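Local coordinates for protein transcriptional regulator nlh2 (Aquifex aeolicus, PDB 4G3V) that probably activates sigma-54-dependent transcription under the control of its GAF domain, the fragment whose inactive state this is, at residues A[54-59]-A[66-71]. Sequence-based numbering, arbitrary orientation.
Sequences TLRIAS and NKDVAF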
ATOM      1  N   THR A  54      13.185  -6.031 -21.182  1.00 52.22           N
ATOM      2  CA  THR A  54      12.347  -5.028 -21.829  1.00 52.19           C
ATOM      3  C   THR A  54      10.967  -5.031 -21.186  1.00 48.84           C
ATOM      4  O   THR A  54      10.478  -6.082 -20.775  1.00 48.80           O
ATOM      5  CB  THR A  54      12.206  -5.299 -23.350  1.00 60.62           C
ATOM      6  OG1 THR A  54      11.406  -4.278 -23.956  1.00 64.21           O
ATOM      7  CG2 THR A  54      11.555  -6.642 -23.600  1.00 62.66           C
ATOM      8  N   LEU A  55      10.346  -3.857 -21.092  1.00 45.50           N
ATOM      9  CA  LEU A  55       8.985  -3.756 -20.578  1.00 44.18           C
ATOM     10  C   LEU A  55       7.992  -3.837 -21.724  1.00 46.07           C
ATOM     11  O   LEU A  55       8.160  -3.174 -22.746  1.00 49.95           O
ATOM     12  CB  LEU A  55       8.748  -2.423 -19.869  1.00 46.67           C
ATOM     13  CG  LEU A  55       9.338  -2.161 -18.491  1.00 47.28           C
ATOM     14  CD1 LEU A  55       8.719  -0.889 -17.926  1.00 47.23           C
ATOM     15  CD2 LEU A  55       9.122  -3.324 -17.554  1.00 49.11           C
ATOM     16  N   ARG A  56       6.950  -4.635 -21.545  1.00 43.01           N
ATOM     17  CA  ARG A  56       5.856  -4.677 -22.501  1.00 45.30           C
ATOM     18  C   ARG A  56       4.535  -4.402 -21.806  1.00 43.48           C
ATOM     19  O   ARG A  56       4.306  -4.878 -20.698  1.00 40.82           O
ATOM     20  CB  ARG A  56       5.787  -6.045 -23.165  1.00 50.71           C
ATOM     21  CG  ARG A  56       6.949  -6.335 -24.095  1.00 60.62           C
ATOM     22  CD  ARG A  56       6.498  -7.231 -25.224  1.00 68.36           C
ATOM     23  NE  ARG A  56       5.473  -6.582 -26.040  1.00 74.78           N
ATOM     24  CZ  ARG A  56       4.471  -7.216 -26.646  1.00 79.46           C
ATOM     25  NH1 ARG A  56       4.332  -8.535 -26.539  1.00 80.32           N
ATOM     26  NH2 ARG A  56       3.595  -6.523 -27.365  1.00 81.44           N
ATOM     27  N   ILE A  57       3.662  -3.638 -22.455  1.00 45.49           N
ATOM     28  CA  ILE A  57       2.348  -3.377 -21.895  1.00 44.64           C
ATOM     29  C   ILE A  57       1.584  -4.691 -21.757  1.00 45.06           C
ATOM     30  O   ILE A  57       1.438  -5.451 -22.728  1.00 46.69           O
ATOM     31  CB  ILE A  57       1.553  -2.358 -22.735  1.00 45.69           C
ATOM     32  CG1 ILE A  57       2.182  -0.972 -22.569  1.00 49.40           C
ATOM     33  CG2 ILE A  57       0.090  -2.327 -22.297  1.00 44.36           C
ATOM     34  CD1 ILE A  57       1.373   0.167 -23.141  1.00 49.53           C
ATOM     35  N   ALA A  58       1.117  -4.951 -20.538  1.00 41.69           N
ATOM     36  CA  ALA A  58       0.361  -6.153 -20.211  1.00 40.47           C
ATOM     37  C   ALA A  58      -1.126  -5.850 -20.089  1.00 38.98           C
ATOM     38  O   ALA A  58      -1.972  -6.699 -20.376  1.00 40.49           O
ATOM     39  CB  ALA A  58       0.867  -6.741 -18.910  1.00 41.67           C
ATOM     40  N   SER A  59      -1.445  -4.648 -19.636  1.00 36.71           N
ATOM     41  CA  SER A  59      -2.831  -4.228 -19.490  1.00 34.37           C
ATOM     42  C   SER A  59      -2.926  -2.724 -19.683  1.00 31.97           C
ATOM     43  O   SER A  59      -1.968  -1.992 -19.425  1.00 31.52           O
ATOM     44  CB  SER A  59      -3.341  -4.607 -18.103  1.00 38.79           C
ATOM     45  OG  SER A  59      -4.739  -4.457 -18.031  1.00 38.92           O
ATOM     46  N   ASN A  66      -5.611  -1.601 -26.848  1.00 56.21           N
ATOM     47  CA  ASN A  66      -5.227  -2.181 -28.138  1.00 58.33           C
ATOM     48  C   ASN A  66      -3.999  -1.524 -28.754  1.00 61.47           C
ATOM     49  O   ASN A  66      -3.939  -1.308 -29.965  1.00 64.51           O
ATOM     50  CB  ASN A  66      -6.397  -2.122 -29.132  1.00 57.82           C
ATOM     51  CG  ASN A  66      -7.567  -2.992 -28.710  1.00 59.69           C
ATOM     52  OD1 ASN A  66      -7.380  -4.097 -28.198  1.00 61.47           O
ATOM     53  ND2 ASN A  66      -8.778  -2.492 -28.911  1.00 59.29           N
ATOM     54  N   LYS A  67      -3.020  -1.210 -27.916  1.00 61.90           N
ATOM     55  CA  LYS A  67      -1.752  -0.668 -28.397  1.00 65.34           C
ATOM     56  C   LYS A  67      -0.575  -1.478 -27.851  1.00 66.08           C
ATOM     57  O   LYS A  67      -0.485  -1.725 -26.645  1.00 66.70           O
ATOM     58  CB  LYS A  67      -1.626   0.813 -28.022  1.00 67.32           C
ATOM     59  CG  LYS A  67      -2.679   1.690 -28.696  1.00 70.29           C
ATOM     60  CD  LYS A  67      -2.376   3.170 -28.551  1.00 72.82           C
ATOM     61  CE  LYS A  67      -3.286   4.017 -29.437  1.00 74.37           C
ATOM     62  NZ  LYS A  67      -4.731   3.875 -29.105  1.00 74.11           N
ATOM     63  N   ASP A  68       0.309  -1.902 -28.754  1.00 65.96           N
ATOM     64  CA  ASP A  68       1.470  -2.709 -28.398  1.00 70.70           C
ATOM     65  C   ASP A  68       2.700  -1.821 -28.295  1.00 70.53           C
ATOM     66  O   ASP A  68       3.138  -1.238 -29.288  1.00 72.04           O
ATOM     67  CB  ASP A  68       1.705  -3.800 -29.447  1.00 77.02           C
ATOM     68  CG  ASP A  68       0.629  -4.872 -29.423  1.00 83.53           C
ATOM     69  OD1 ASP A  68       0.203  -5.267 -28.313  1.00 85.86           O
ATOM     70  OD2 ASP A  68       0.204  -5.318 -30.515  1.00 86.28           O
ATOM     71  N   VAL A  69       3.256  -1.718 -27.094  1.00 68.01           N
ATOM     72  CA  VAL A  69       4.345  -0.781 -26.845  1.00 64.43           C
ATOM     73  C   VAL A  69       5.412  -1.392 -25.954  1.00 60.52           C
ATOM     74  O   VAL A  69       5.092  -1.988 -24.925  1.00 58.88           O
ATOM     75  CB  VAL A  69       3.830   0.478 -26.144  1.00 65.21           C
ATOM     76  CG1 VAL A  69       4.908   1.538 -26.119  1.00 66.45           C
ATOM     77  CG2 VAL A  69       2.584   0.992 -26.835  1.00 65.67           C
ATOM     78  N   ALA A  70       6.675  -1.226 -26.339  1.00 57.76           N
ATOM     79  CA  ALA A  70       7.784  -1.746 -25.554  1.00 57.34           C
ATOM     80  C   ALA A  70       8.713  -0.614 -25.108  1.00 56.84           C
ATOM     81  O   ALA A  70       8.945   0.331 -25.855  1.00 59.92           O
ATOM     82  CB  ALA A  70       8.555  -2.779 -26.358  1.00 58.56           C
ATOM     83  N   PHE A  71       9.226  -0.717 -23.884  1.00 52.17           N
ATOM     84  CA  PHE A  71      10.161   0.269 -23.335  1.00 49.03           C
ATOM     85  C   PHE A  71      11.468  -0.390 -22.935  1.00 50.19           C
ATOM     86  O   PHE A  71      11.473  -1.442 -22.298  1.00 50.83           O
ATOM     87  CB  PHE A  71       9.585   0.917 -22.076  1.00 50.16           C
ATOM     88  CG  PHE A  71       8.332   1.717 -22.306  1.00 52.86           C
ATOM     89  CD1 PHE A  71       7.091   1.121 -22.213  1.00 51.86           C
ATOM     90  CD2 PHE A  71       8.399   3.074 -22.578  1.00 55.06           C
ATOM     91  CE1 PHE A  71       5.936   1.858 -22.402  1.00 51.73           C
ATOM     92  CE2 PHE A  71       7.240   3.817 -22.766  1.00 55.72           C
ATOM     93  CZ  PHE A  71       6.013   3.206 -22.678  1.00 53.21           C
TER
HETATM   94  O   HOH W   1       3.263  -4.207 -25.532  1.00 58.60           O
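An antiparallel beta hairpin at the margin of a GAF-domain sheet, strand 54-61 with strand 70-72, illustrates how a short outer strand docks on its neighbour as the loop before it draws in. L55 and F71 form the hydrogen-bonded pair: L55 N reaches F71 O at 2.9 Å, and F71 N returns the bond to L55 O. Their CB atoms pack 4.1 Å apart on the face covered by helix 76-84, whose T78 touches both side chains. F71 O has a second donor, T54 OG1, which comes from above the carbonyl plane at 3.3 Å; the hydroxyl gets there by standing anti to the T54 backbone N (chi1 -179°). A valine at T54 would probably leave F71 O with the L55 amide as its one remaining donor from segment 54-59. One step along, R56 and A70 make the non-hydrogen-bonded pair, and A70 CA brings its hydrogen to L55 O. Toward V69, still in the loop, the backbones draw apart. I57 N still bonds V69 O, though at a longer 3.3 Å, and a water accepts from V69 N and, weakly, from I57 N, linking the two backbones where they diverge. I57 and V69 lie side by side, CD1 of I57 being 3.9 Å from CB of V69. On the more exposed face R56 bends at chi2 and chi3, carrying its guanidinium toward D68; NH2 and OD1 form a long salt bridge of 3.7 Å, the planar groups 62° apart.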